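PDB 3ZS6: periplasmic oligopeptide-binding protein from Burkholderia pseudomallei, which probably binds oligopeptides in the periplasm and delivers them to an ABC transporter for uptake across the inner membrane. Local coordinates for residues I420-S425 with G430-K435; T415-I420 with T457-L462; R329-A334 with R373-V378; L282-D287 with P320-W325. All blocks are in the same frame, centred on the assembly; numbering follows the deposited sequence.

Contact 1: I420-S425 with G430-K435; sequences IRCGSS and GYCNPK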
loop_
_atom_site.group_PDB
_atom_site.type_symbol
_atom_site.label_atom_id
_atom_site.label_comp_id
_atom_site.label_asym_id
_atom_site.label_seq_id
_atom_site.Cartn_x
_atom_site.Cartn_y
_atom_site.Cartn_z
ATOM N N ILE A 420 11.050 -5.456 -4.559
ATOM C CA ILE A 420 12.303 -5.735 -5.251
ATOM C C ILE A 420 12.761 -7.197 -5.220
ATOM O O ILE A 420 13.726 -7.548 -5.898
ATOM C CB ILE A 420 13.448 -4.846 -4.714
ATOM C CG1 ILE A 420 13.480 -4.889 -3.183
ATOM C CG2 ILE A 420 13.284 -3.407 -5.202
ATOM C CD1 ILE A 420 14.756 -4.305 -2.577
ATOM N N ARG A 421 12.082 -8.040 -4.443
ATOM C CA ARG A 421 12.396 -9.477 -4.410
ATOM C C ARG A 421 12.079 -10.128 -5.750
ATOM O O ARG A 421 11.027 -9.864 -6.332
ATOM C CB ARG A 421 11.593 -10.201 -3.312
ATOM C CG ARG A 421 12.125 -10.022 -1.906
ATOM C CD ARG A 421 11.409 -10.947 -0.913
ATOM N NE ARG A 421 9.955 -10.789 -0.962
ATOM C CZ ARG A 421 9.139 -11.575 -1.660
ATOM N NH1 ARG A 421 9.625 -12.587 -2.375
ATOM N NH2 ARG A 421 7.833 -11.353 -1.642
ATOM N N CYS A 422 12.983 -10.984 -6.230
ATOM C CA CYS A 422 12.776 -11.713 -7.479
ATOM C C CYS A 422 11.422 -12.400 -7.475
ATOM O O CYS A 422 11.099 -13.143 -6.550
ATOM C CB CYS A 422 13.850 -12.791 -7.664
ATOM S SG CYS A 422 15.544 -12.206 -7.853
ATOM N N GLY A 423 10.627 -12.168 -8.511
ATOM C CA GLY A 423 9.379 -12.899 -8.651
ATOM C C GLY A 423 8.210 -12.466 -7.775
ATOM O O GLY A 423 7.121 -13.033 -7.885
ATOM N N SER A 424 8.406 -11.472 -6.913
ATOM C CA SER A 424 7.300 -10.977 -6.088
ATOM C C SER A 424 6.163 -10.441 -6.956
ATOM O O SER A 424 6.408 -9.810 -7.986
ATOM C CB SER A 424 7.777 -9.873 -5.148
ATOM O OG SER A 424 6.682 -9.109 -4.694
ATOM N N SER A 425 4.922 -10.674 -6.534
ATOM C CA SER A 425 3.763 -10.221 -7.297
ATOM C C SER A 425 3.663 -8.693 -7.356
ATOM O O SER A 425 2.966 -8.145 -8.201
ATOM C CB SER A 425 2.463 -10.826 -6.735
ATOM O OG SER A 425 2.023 -10.152 -5.558
ATOM N N GLY A 430 10.451 -5.177 -12.235
ATOM C CA GLY A 430 11.050 -6.365 -12.824
ATOM C C GLY A 430 12.500 -6.552 -12.422
ATOM O O GLY A 430 13.314 -7.046 -13.196
ATOM N N TYR A 431 12.828 -6.147 -11.203
ATOM C CA TYR A 431 14.196 -6.248 -10.713
ATOM C C TYR A 431 14.412 -7.639 -10.146
ATOM O O TYR A 431 13.478 -8.248 -9.614
ATOM C CB TYR A 431 14.424 -5.182 -9.640
ATOM C CG TYR A 431 15.791 -5.167 -8.991
ATOM C CD1 TYR A 431 16.900 -4.664 -9.662
ATOM C CD2 TYR A 431 15.963 -5.616 -7.690
ATOM C CE1 TYR A 431 18.148 -4.633 -9.060
ATOM C CE2 TYR A 431 17.206 -5.590 -7.080
ATOM C CZ TYR A 431 18.291 -5.096 -7.765
ATOM O OH TYR A 431 19.521 -5.064 -7.145
ATOM N N CYS A 432 15.629 -8.157 -10.280
ATOM C CA CYS A 432 15.971 -9.433 -9.655
ATOM C C CYS A 432 17.456 -9.524 -9.340
ATOM O O CYS A 432 18.290 -9.596 -10.241
ATOM C CB CYS A 432 15.546 -10.618 -10.521
ATOM S SG CYS A 432 16.041 -12.245 -9.831
ATOM N N ASN A 433 17.773 -9.515 -8.051
ATOM C CA ASN A 433 19.148 -9.666 -7.600
ATOM C C ASN A 433 19.230 -10.754 -6.539
ATOM O O ASN A 433 18.962 -10.499 -5.362
ATOM C CB ASN A 433 19.707 -8.344 -7.067
ATOM C CG ASN A 433 21.197 -8.427 -6.747
ATOM O OD1 ASN A 433 21.703 -9.476 -6.327
ATOM N ND2 ASN A 433 21.907 -7.321 -6.948
ATOM N N PRO A 434 19.606 -11.975 -6.964
ATOM C CA PRO A 434 19.679 -13.179 -6.129
ATOM C C PRO A 434 20.491 -12.961 -4.854
ATOM O O PRO A 434 20.162 -13.540 -3.821
ATOM C CB PRO A 434 20.389 -14.195 -7.034
ATOM C CG PRO A 434 20.073 -13.736 -8.427
ATOM C CD PRO A 434 20.050 -12.232 -8.348
ATOM N N LYS A 435 21.539 -12.147 -4.924
ATOM C CA LYS A 435 22.314 -11.838 -3.727
ATOM C C LYS A 435 21.454 -11.074 -2.716
ATOM O O LYS A 435 21.419 -11.418 -1.528
ATOM C CB LYS A 435 23.575 -11.051 -4.073
ATOM C CG LYS A 435 24.414 -10.678 -2.864
ATOM C CD LYS A 435 24.819 -11.909 -2.058
ATOM C CE LYS A 435 25.717 -11.537 -0.884
ATOM N NZ LYS A 435 26.135 -12.729 -0.087
HETATM O O HOH W 1 16.107 -8.953 -5.819
HETATM O O HOH W 2 11.560 -9.847 -10.487
#

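Contact 2: T415-I420 with T457-L462; sequences TFFDLI and TQAHDL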
loop_
_atom_site.group_PDB
_atom_site.type_symbol
_atom_site.label_atom_id
_atom_site.label_comp_id
_atom_site.label_asym_id
_atom_site.label_seq_id
_atom_site.Cartn_x
_atom_site.Cartn_y
_atom_site.Cartn_z
ATOM N N THR A 415 8.044 -5.429 4.228
ATOM C CA THR A 415 6.973 -4.971 3.342
ATOM C C THR A 415 7.535 -4.231 2.123
ATOM O O THR A 415 6.965 -4.291 1.030
ATOM C CB THR A 415 5.929 -4.101 4.071
ATOM O OG1 THR A 415 4.885 -3.739 3.158
ATOM C CG2 THR A 415 6.560 -2.836 4.648
ATOM N N PHE A 416 8.662 -3.552 2.302
ATOM C CA PHE A 416 9.262 -2.806 1.198
ATOM C C PHE A 416 10.072 -3.730 0.285
ATOM O O PHE A 416 10.187 -3.493 -0.927
ATOM C CB PHE A 416 10.092 -1.632 1.728
ATOM C CG PHE A 416 9.257 -0.525 2.314
ATOM C CD1 PHE A 416 8.593 0.375 1.487
ATOM C CD2 PHE A 416 9.096 -0.407 3.686
ATOM C CE1 PHE A 416 7.811 1.392 2.017
ATOM C CE2 PHE A 416 8.306 0.602 4.225
ATOM C CZ PHE A 416 7.661 1.499 3.391
ATOM N N PHE A 417 10.615 -4.803 0.856
ATOM C CA PHE A 417 11.282 -5.812 0.041
ATOM C C PHE A 417 10.328 -6.485 -0.962
ATOM O O PHE A 417 10.777 -7.035 -1.963
ATOM C CB PHE A 417 12.016 -6.851 0.907
ATOM C CG PHE A 417 13.384 -6.391 1.394
ATOM C CD1 PHE A 417 14.450 -6.271 0.511
ATOM C CD2 PHE A 417 13.604 -6.106 2.742
ATOM C CE1 PHE A 417 15.711 -5.850 0.956
ATOM C CE2 PHE A 417 14.854 -5.693 3.199
ATOM C CZ PHE A 417 15.912 -5.557 2.300
ATOM N N ASP A 418 9.022 -6.432 -0.706
ATOM C CA ASP A 418 8.043 -6.949 -1.668
ATOM C C ASP A 418 8.129 -6.231 -3.017
ATOM O O ASP A 418 7.615 -6.721 -4.025
ATOM C CB ASP A 418 6.612 -6.852 -1.121
ATOM C CG ASP A 418 6.282 -7.960 -0.131
ATOM O OD1 ASP A 418 6.909 -9.037 -0.213
ATOM O OD2 ASP A 418 5.388 -7.760 0.720
ATOM N N LEU A 419 8.773 -5.070 -3.040
ATOM C CA LEU A 419 8.918 -4.303 -4.286
ATOM C C LEU A 419 10.099 -4.736 -5.149
ATOM O O LEU A 419 10.154 -4.411 -6.338
ATOM C CB LEU A 419 9.086 -2.815 -3.978
ATOM C CG LEU A 419 7.947 -2.144 -3.219
ATOM C CD1 LEU A 419 8.315 -0.696 -2.903
ATOM C CD2 LEU A 419 6.640 -2.235 -4.020
ATOM N N ILE A 420 11.050 -5.456 -4.559
ATOM C CA ILE A 420 12.303 -5.735 -5.251
ATOM C C ILE A 420 12.761 -7.197 -5.220
ATOM O O ILE A 420 13.726 -7.548 -5.898
ATOM C CB ILE A 420 13.448 -4.846 -4.714
ATOM C CG1 ILE A 420 13.480 -4.889 -3.183
ATOM C CG2 ILE A 420 13.284 -3.407 -5.202
ATOM C CD1 ILE A 420 14.756 -4.305 -2.577
ATOM N N THR A 457 19.607 -4.291 6.244
ATOM C CA THR A 457 20.166 -3.006 5.859
ATOM C C THR A 457 21.159 -3.212 4.721
ATOM O O THR A 457 21.143 -2.483 3.723
ATOM C CB THR A 457 20.874 -2.320 7.046
ATOM O OG1 THR A 457 19.930 -2.084 8.096
ATOM C CG2 THR A 457 21.483 -0.998 6.618
ATOM N N GLN A 458 22.012 -4.223 4.870
ATOM C CA GLN A 458 22.986 -4.551 3.836
ATOM C C GLN A 458 22.287 -4.886 2.521
ATOM O O GLN A 458 22.666 -4.381 1.469
ATOM C CB GLN A 458 23.889 -5.704 4.274
ATOM C CG GLN A 458 24.905 -6.103 3.217
ATOM C CD GLN A 458 25.742 -7.298 3.628
ATOM O OE1 GLN A 458 25.569 -7.854 4.717
ATOM N NE2 GLN A 458 26.653 -7.706 2.749
ATOM N N ALA A 459 21.253 -5.722 2.592
ATOM C CA ALA A 459 20.470 -6.082 1.410
ATOM C C ALA A 459 19.759 -4.880 0.766
ATOM O O ALA A 459 19.732 -4.759 -0.463
ATOM C CB ALA A 459 19.463 -7.172 1.750
ATOM N N HIS A 460 19.173 -4.007 1.584
ATOM C CA HIS A 460 18.503 -2.821 1.049
ATOM C C HIS A 460 19.502 -1.926 0.313
ATOM O O HIS A 460 19.276 -1.567 -0.847
ATOM C CB HIS A 460 17.762 -2.030 2.138
ATOM C CG HIS A 460 17.074 -0.795 1.628
ATOM N ND1 HIS A 460 17.311 0.461 2.147
ATOM C CD2 HIS A 460 16.166 -0.623 0.636
ATOM C CE1 HIS A 460 16.581 1.352 1.498
ATOM N NE2 HIS A 460 15.877 0.720 0.574
ATOM N N ASP A 461 20.603 -1.581 0.983
ATOM C CA ASP A 461 21.671 -0.787 0.368
ATOM C C ASP A 461 22.139 -1.400 -0.949
ATOM O O ASP A 461 22.332 -0.697 -1.943
ATOM C CB ASP A 461 22.887 -0.673 1.300
ATOM C CG ASP A 461 22.610 0.143 2.552
ATOM O OD1 ASP A 461 21.563 0.827 2.627
ATOM O OD2 ASP A 461 23.467 0.109 3.462
ATOM N N LEU A 462 22.346 -2.712 -0.946
ATOM C CA LEU A 462 22.828 -3.399 -2.138
ATOM C C LEU A 462 21.863 -3.194 -3.300
ATOM O O LEU A 462 22.274 -2.852 -4.416
ATOM C CB LEU A 462 23.014 -4.893 -1.867
ATOM C CG LEU A 462 23.659 -5.687 -3.007
ATOM C CD1 LEU A 462 25.012 -5.085 -3.364
ATOM C CD2 LEU A 462 23.801 -7.171 -2.643
#

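Contact 3: R329-A334 with R373-V378; sequences RRVDYA and RTKLGV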
loop_
_atom_site.group_PDB
_atom_site.type_symbol
_atom_site.label_atom_id
_atom_site.label_comp_id
_atom_site.label_asym_id
_atom_site.label_seq_id
_atom_site.Cartn_x
_atom_site.Cartn_y
_atom_site.Cartn_z
ATOM N N ARG A 329 28.324 18.946 -9.736
ATOM C CA ARG A 329 29.033 17.672 -9.673
ATOM C C ARG A 329 28.082 16.496 -9.920
ATOM O O ARG A 329 28.437 15.530 -10.599
ATOM C CB ARG A 329 29.714 17.535 -8.308
ATOM C CG ARG A 329 30.469 16.236 -8.072
ATOM C CD ARG A 329 31.388 16.401 -6.878
ATOM N NE ARG A 329 31.660 15.160 -6.160
ATOM C CZ ARG A 329 32.067 15.118 -4.893
ATOM N NH1 ARG A 329 32.240 16.246 -4.212
ATOM N NH2 ARG A 329 32.293 13.952 -4.304
ATOM N N ARG A 330 26.876 16.578 -9.365
ATOM C CA ARG A 330 25.865 15.555 -9.610
ATOM C C ARG A 330 25.612 15.406 -11.096
ATOM O O ARG A 330 25.611 14.299 -11.628
ATOM C CB ARG A 330 24.548 15.917 -8.928
ATOM C CG ARG A 330 24.493 15.624 -7.457
ATOM C CD ARG A 330 23.076 15.214 -7.118
ATOM N NE ARG A 330 22.664 15.704 -5.817
ATOM C CZ ARG A 330 21.412 15.666 -5.383
ATOM N NH1 ARG A 330 20.454 15.161 -6.154
ATOM N NH2 ARG A 330 21.126 16.136 -4.180
ATOM N N VAL A 331 25.399 16.539 -11.758
ATOM C CA VAL A 331 25.062 16.557 -13.174
ATOM C C VAL A 331 26.203 16.041 -14.058
ATOM O O VAL A 331 25.982 15.239 -14.970
ATOM C CB VAL A 331 24.648 17.975 -13.619
ATOM C CG1 VAL A 331 24.616 18.069 -15.135
ATOM C CG2 VAL A 331 23.292 18.346 -13.008
ATOM N N ASP A 332 27.420 16.506 -13.790
ATOM C CA ASP A 332 28.599 16.021 -14.517
ATOM C C ASP A 332 28.738 14.505 -14.415
ATOM O O ASP A 332 28.922 13.810 -15.415
ATOM C CB ASP A 332 29.871 16.681 -13.976
ATOM C CG ASP A 332 30.016 18.121 -14.419
ATOM O OD1 ASP A 332 29.609 18.434 -15.558
ATOM O OD2 ASP A 332 30.540 18.938 -13.627
ATOM N N TYR A 333 28.666 13.992 -13.195
ATOM C CA TYR A 333 28.777 12.559 -12.979
ATOM C C TYR A 333 27.675 11.829 -13.752
ATOM O O TYR A 333 27.926 10.819 -14.405
ATOM C CB TYR A 333 28.705 12.253 -11.483
ATOM C CG TYR A 333 29.099 10.843 -11.100
ATOM C CD1 TYR A 333 28.198 9.794 -11.227
ATOM C CD2 TYR A 333 30.369 10.564 -10.600
ATOM C CE1 TYR A 333 28.546 8.510 -10.878
ATOM C CE2 TYR A 333 30.730 9.276 -10.247
ATOM C CZ TYR A 333 29.811 8.251 -10.389
ATOM O OH TYR A 333 30.144 6.962 -10.039
ATOM N N ALA A 334 26.452 12.353 -13.696
ATOM C CA ALA A 334 25.317 11.686 -14.338
ATOM C C ALA A 334 25.427 11.695 -15.865
ATOM O O ALA A 334 25.145 10.688 -16.527
ATOM C CB ALA A 334 23.983 12.315 -13.877
ATOM N N ARG A 373 15.355 17.308 -18.642
ATOM C CA ARG A 373 15.646 18.042 -19.864
ATOM C C ARG A 373 16.855 18.937 -19.657
ATOM O O ARG A 373 17.875 18.797 -20.336
ATOM C CB ARG A 373 14.456 18.893 -20.306
ATOM C CG ARG A 373 14.858 20.036 -21.236
ATOM C CD ARG A 373 13.655 20.798 -21.791
ATOM N NE ARG A 373 12.768 21.294 -20.743
ATOM C CZ ARG A 373 12.864 22.494 -20.181
ATOM N NH1 ARG A 373 13.814 23.337 -20.563
ATOM N NH2 ARG A 373 12.008 22.848 -19.234
ATOM N N THR A 374 16.741 19.849 -18.699
ATOM C CA THR A 374 17.756 20.883 -18.522
ATOM C C THR A 374 19.098 20.350 -18.023
ATOM O O THR A 374 20.141 20.939 -18.301
ATOM C CB THR A 374 17.268 21.992 -17.569
ATOM O OG1 THR A 374 17.025 21.429 -16.275
ATOM C CG2 THR A 374 15.983 22.613 -18.089
ATOM N N LYS A 375 19.083 19.238 -17.293
ATOM C CA LYS A 375 20.326 18.728 -16.718
ATOM C C LYS A 375 20.969 17.602 -17.522
ATOM O O LYS A 375 22.184 17.420 -17.472
ATOM C CB LYS A 375 20.140 18.304 -15.261
ATOM C CG LYS A 375 19.814 19.464 -14.323
ATOM C CD LYS A 375 19.639 18.985 -12.887
ATOM C CE LYS A 375 19.180 20.115 -11.970
ATOM N NZ LYS A 375 18.826 19.612 -10.608
ATOM N N LEU A 376 20.170 16.853 -18.267
ATOM C CA LEU A 376 20.700 15.695 -18.975
ATOM C C LEU A 376 20.349 15.707 -20.454
ATOM O O LEU A 376 20.874 14.907 -21.228
ATOM C CB LEU A 376 20.174 14.405 -18.340
ATOM C CG LEU A 376 20.622 14.062 -16.916
ATOM C CD1 LEU A 376 19.892 12.816 -16.438
ATOM C CD2 LEU A 376 22.135 13.858 -16.856
ATOM N N GLY A 377 19.449 16.601 -20.844
ATOM C CA GLY A 377 18.958 16.613 -22.210
ATOM C C GLY A 377 18.124 15.375 -22.497
ATOM O O GLY A 377 17.994 14.947 -23.646
ATOM N N VAL A 378 17.576 14.783 -21.441
ATOM C CA VAL A 378 16.674 13.643 -21.575
ATOM C C VAL A 378 15.232 14.123 -21.677
ATOM O O VAL A 378 14.793 14.957 -20.884
ATOM C CB VAL A 378 16.814 12.674 -20.377
ATOM C CG1 VAL A 378 15.668 11.675 -20.354
ATOM C CG2 VAL A 378 18.153 11.956 -20.437
#

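Contact 4: L282-D287 with P320-W325; sequences LAMVLD and PDWASW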
loop_
_atom_site.group_PDB
_atom_site.type_symbol
_atom_site.label_atom_id
_atom_site.label_comp_id
_atom_site.label_asym_id
_atom_site.label_seq_id
_atom_site.Cartn_x
_atom_site.Cartn_y
_atom_site.Cartn_z
ATOM N N LEU A 282 19.479 9.169 -13.981
ATOM C CA LEU A 282 18.169 9.794 -13.865
ATOM C C LEU A 282 17.870 10.133 -12.409
ATOM O O LEU A 282 17.314 11.192 -12.106
ATOM C CB LEU A 282 17.078 8.881 -14.435
ATOM C CG LEU A 282 17.110 8.597 -15.944
ATOM C CD1 LEU A 282 16.058 7.551 -16.321
ATOM C CD2 LEU A 282 16.901 9.878 -16.751
ATOM N N ALA A 283 18.267 9.239 -11.510
ATOM C CA ALA A 283 18.020 9.430 -10.084
ATOM C C ALA A 283 18.818 10.580 -9.470
ATOM O O ALA A 283 18.289 11.361 -8.680
ATOM C CB ALA A 283 18.297 8.137 -9.321
ATOM N N MET A 284 20.092 10.677 -9.825
ATOM C CA MET A 284 20.998 11.565 -9.106
ATOM C C MET A 284 20.848 13.030 -9.496
ATOM O O MET A 284 21.298 13.914 -8.779
ATOM C CB MET A 284 22.458 11.111 -9.273
ATOM C CG MET A 284 23.034 11.325 -10.652
ATOM S SD MET A 284 24.675 10.579 -10.813
ATOM C CE MET A 284 25.509 11.247 -9.379
ATOM N N VAL A 285 20.203 13.291 -10.626
ATOM C CA VAL A 285 20.034 14.670 -11.077
ATOM C C VAL A 285 18.822 15.399 -10.457
ATOM O O VAL A 285 18.811 16.631 -10.370
ATOM C CB VAL A 285 19.991 14.727 -12.615
ATOM C CG1 VAL A 285 19.254 15.949 -13.092
ATOM C CG2 VAL A 285 21.421 14.676 -13.183
ATOM N N LEU A 286 17.817 14.646 -10.014
ATOM C CA LEU A 286 16.618 15.249 -9.426
ATOM C C LEU A 286 16.894 15.892 -8.061
ATOM O O LEU A 286 17.427 15.252 -7.158
ATOM C CB LEU A 286 15.495 14.212 -9.280
ATOM C CG LEU A 286 15.039 13.421 -10.506
ATOM C CD1 LEU A 286 14.128 12.272 -10.066
ATOM C CD2 LEU A 286 14.341 14.309 -11.534
ATOM N N ASP A 287 16.508 17.155 -7.916
ATOM C CA ASP A 287 16.708 17.890 -6.669
ATOM C C ASP A 287 15.495 17.703 -5.750
ATOM O O ASP A 287 14.491 18.411 -5.882
ATOM C CB ASP A 287 16.919 19.373 -6.982
ATOM C CG ASP A 287 17.506 20.144 -5.815
ATOM O OD1 ASP A 287 17.224 19.782 -4.651
ATOM O OD2 ASP A 287 18.245 21.121 -6.071
ATOM N N PRO A 320 22.752 7.695 -0.506
ATOM C CA PRO A 320 23.884 7.600 -1.430
ATOM C C PRO A 320 24.883 8.731 -1.265
ATOM O O PRO A 320 24.554 9.851 -0.849
ATOM C CB PRO A 320 23.218 7.715 -2.799
ATOM C CG PRO A 320 22.018 8.564 -2.534
ATOM C CD PRO A 320 21.515 8.092 -1.200
ATOM N N ASP A 321 26.117 8.397 -1.615
ATOM C CA ASP A 321 27.241 9.314 -1.654
ATOM C C ASP A 321 26.869 10.684 -2.216
ATOM O O ASP A 321 27.155 11.714 -1.613
ATOM C CB ASP A 321 28.327 8.688 -2.535
ATOM C CG ASP A 321 29.659 9.349 -2.368
ATOM O OD1 ASP A 321 29.700 10.471 -1.822
ATOM O OD2 ASP A 321 30.667 8.749 -2.788
ATOM N N TRP A 322 26.230 10.680 -3.382
ATOM C CA TRP A 322 25.980 11.905 -4.134
ATOM C C TRP A 322 24.904 12.814 -3.530
ATOM O O TRP A 322 24.726 13.950 -3.974
ATOM C CB TRP A 322 25.648 11.567 -5.594
ATOM C CG TRP A 322 24.577 10.517 -5.756
ATOM C CD1 TRP A 322 24.765 9.182 -5.968
ATOM C CD2 TRP A 322 23.158 10.721 -5.721
ATOM N NE1 TRP A 322 23.553 8.540 -6.063
ATOM C CE2 TRP A 322 22.551 9.462 -5.917
ATOM C CE3 TRP A 322 22.344 11.843 -5.534
ATOM C CZ2 TRP A 322 21.169 9.296 -5.941
ATOM C CZ3 TRP A 322 20.970 11.677 -5.561
ATOM C CH2 TRP A 322 20.396 10.412 -5.762
ATOM N N ALA A 323 24.195 12.327 -2.516
ATOM C CA ALA A 323 23.170 13.138 -1.864
ATOM C C ALA A 323 23.766 14.424 -1.288
ATOM O O ALA A 323 23.065 15.418 -1.098
ATOM C CB ALA A 323 22.473 12.343 -0.772
ATOM N N SER A 324 25.068 14.406 -1.015
ATOM C CA SER A 324 25.720 15.564 -0.416
ATOM C C SER A 324 26.662 16.269 -1.390
ATOM O O SER A 324 27.481 17.093 -0.986
ATOM C CB SER A 324 26.470 15.156 0.855
ATOM O OG SER A 324 27.397 14.123 0.579
ATOM N N TRP A 325 26.538 15.947 -2.674
ATOM C CA TRP A 325 27.351 16.585 -3.702
ATOM C C TRP A 325 26.732 17.885 -4.210
ATOM O O TRP A 325 25.514 18.009 -4.289
ATOM C CB TRP A 325 27.553 15.646 -4.892
ATOM C CG TRP A 325 28.343 14.401 -4.597
ATOM C CD1 TRP A 325 28.933 14.056 -3.414
ATOM C CD2 TRP A 325 28.619 13.335 -5.510
ATOM N NE1 TRP A 325 29.564 12.839 -3.537
ATOM C CE2 TRP A 325 29.385 12.376 -4.815
ATOM C CE3 TRP A 325 28.296 13.101 -6.850
ATOM C CZ2 TRP A 325 29.834 11.198 -5.417
ATOM C CZ3 TRP A 325 28.741 11.926 -7.447
ATOM C CH2 TRP A 325 29.501 10.992 -6.729
#

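Contact 1: I420-S425 with G430-K435
Cys422 and Cys432 are joined by a disulfide, SG to SG at 2.0 Å, with a torsion of 89° about the sulfur-sulfur bond, close to the relaxed right angle. The two ends reach it differently: Cys422 carries SG beside its backbone N (chi1 -64°), whereas Cys432 extends SG anti to N (chi1 177°). With that torsion, Cys422 CB and Cys432 CB stand 4.0 Å apart.

Behind the bridge, on the buried side, the Tyr431 ring lies against Ile420. The carbonyl O of Ile420 comes to the ring edge near its plane, 3.5 Å from Tyr431 CD2, and the same ring atom packs on Ile420 CB at 4.0 Å. The ring's hydroxyl hydrogen-bonds to Asp466, beyond the two segments.

No direct hydrogen bond spans the segments; two waters do the work. One bridges Ile420 O and Asn433 N, 2.8 Å from each. The other accepts from Gly423 N, in the type II turn Arg421-Ser424, and donates to Tyr431 O at 2.6 Å.

Between the two segments, then, the link ahead of helix 434-443 is mainly covalent and water-mediated, with little apolar contact; the side chain of Asn427, bonded to both Arg421 O and Tyr431 O, adds a further polar tie.

Contact 2: T415-I420 with T457-L462
Phe417 reaches across to segment 457-462 of helix 449-464 with the outer end of its ring, and most of the contact rests on that one side chain. The apolar part comes first. Phe417 CZ meets the methyl of Ala459, CB, at 3.9 Å, approaching obliquely, and it also touches His460 CB at 4.0 Å. Ala459 directs its CB at the opposite segment, where it meets the ring's outer end. Phe417 sets CG beside its backbone N (chi1 -81°), and the ring then extends toward the helix although its CB starts off to one side.

The second kind of contact is between the ring and the backbone: His460 N lies at the ring edge, near its plane, 3.7 Å from Phe417 CZ. This is van der Waals contact of a ring edge with a helical main chain, and no hydrogen bond crosses between the segments.

Polar groups turn to other partners. The imidazole of His460, with CG anti to the backbone N (chi1 179°), hydrogen-bonds through NE2 to Leu306 N, which ties the helix to a loop.

All three touching residues are buried. Phe417 also packs on Val440 of helix 434-443 and on Leu456, one turn earlier on the helix it faces, so its ring sits where helices 434-443 and 449-464 come together. Phe416 and Leu419 touch strand 260-266, so this weakly bonded helical turn and the residues after it contact both that strand and the helices.

Contact 3: R329-A334 with R373-V378
Val331 and Lys375 cross at about a right angle, the branched side chain set against the flank of the long one. Lys375 starts with CG beside its backbone N (chi1 -66°) and is extended from there on, so its methylenes run past Val331 as a straight rod. Val331 CG2 rests on that rod, 3.7 Å from Lys375 CD and 3.9 Å from both CB and CG. The other branch of the valine turns to the main chain: CG1 lies 3.4 Å from Lys375 O, a snug approach of a methyl to a carbonyl oxygen.

One turn further along helix 327-340, Ala334 points its CB at the opposite segment and meets a single branch of Leu376, CD2, at 3.8 Å. Leu376 leaves its backbone to one side, and only the end of the side chain swings in over the alanine. Leu376 is the last residue of helix 359-376; the chain then turns at Gly377, which has positive phi. The contact thus packs helix 327-340 against the C-terminal end of helix 359-376, and Val285 of helix 276-285 touches both Ala334 and Leu376.

No hydrogen bond or salt bridge joins these segments. The lysine divides its roles: its methylenes do the apolar packing, while the charge on NZ is met by a salt bridge to Glu371 and a hydrogen bond to Val285 O, polar bonds consistent with the extended chain.

Contact 4: L282-D287 with P320-W325
Met284 lies over one face of the Trp322 indole, and its side chain can be followed outward atom by atom. The backbone already takes part: CA stands 3.6 Å from the centroid of the six-membered ring, 14° off the normal, a CH-pi contact. CB sits over the centre of the indole, 3.6 Å from Trp322 CD2. CG occupies the position between the backbone N and the carbonyl carbon (chi1 71°), which lifts it off the ring, so the chain arches with CB and CE as its two feet on the indole. SD, also raised, stands above the five-membered ring, 5.1 Å from its centroid and near the normal, a distant Met-aromatic contact. A bend at chi3 (-51°) brings the terminal methyl back: CE touches Trp322 CB and CG, each at 3.8 Å, and reaches Trp325 CZ3 at 3.8 Å, obliquely to that second ring.

Pro320 CG touches the opposite face of Trp322, toward its rim. The indole NE1 hydrogen-bonds to Tyr467 OH. Trp325 is steadied within its own segment: Trp322 CA lies under the centre of its ring, and NE1 bonds to Asp321 OD1 at 2.9 Å, meeting the carboxylate from above its plane.

This links the C-terminal end of helix 276-285 to the 3-10 turn that precedes helix 327-340. Met284 also touches Tyr333 and Ala334 of that helix, Val285 packs on helix 359-376, and Ala283 and Leu286 lie against strand 470-480.

The four contacts form two touching pairs. Contacts 1 and 2 share Ile420 and meet through Ser424 and Asp418, yet contact 1 is partly exposed and relies on a disulfide and waters, whereas contact 2 is buried and apolar. Contacts 3 and 4 are joined by Arg330 NH1 on Met284 O; contact 3 lies on helix 327-340, and segment 320-325 of contact 4 is in the loop leading into it. Contact 4 is buried and built on aromatic faces; contact 3, its centre about 32 Å from the centre of the chain, is partly exposed and aliphatic. Direct hydrogen bonds span none of the four: polar groups are met by water, within a segment or by residues outside, and only the cross-link of contact 1 is covalent.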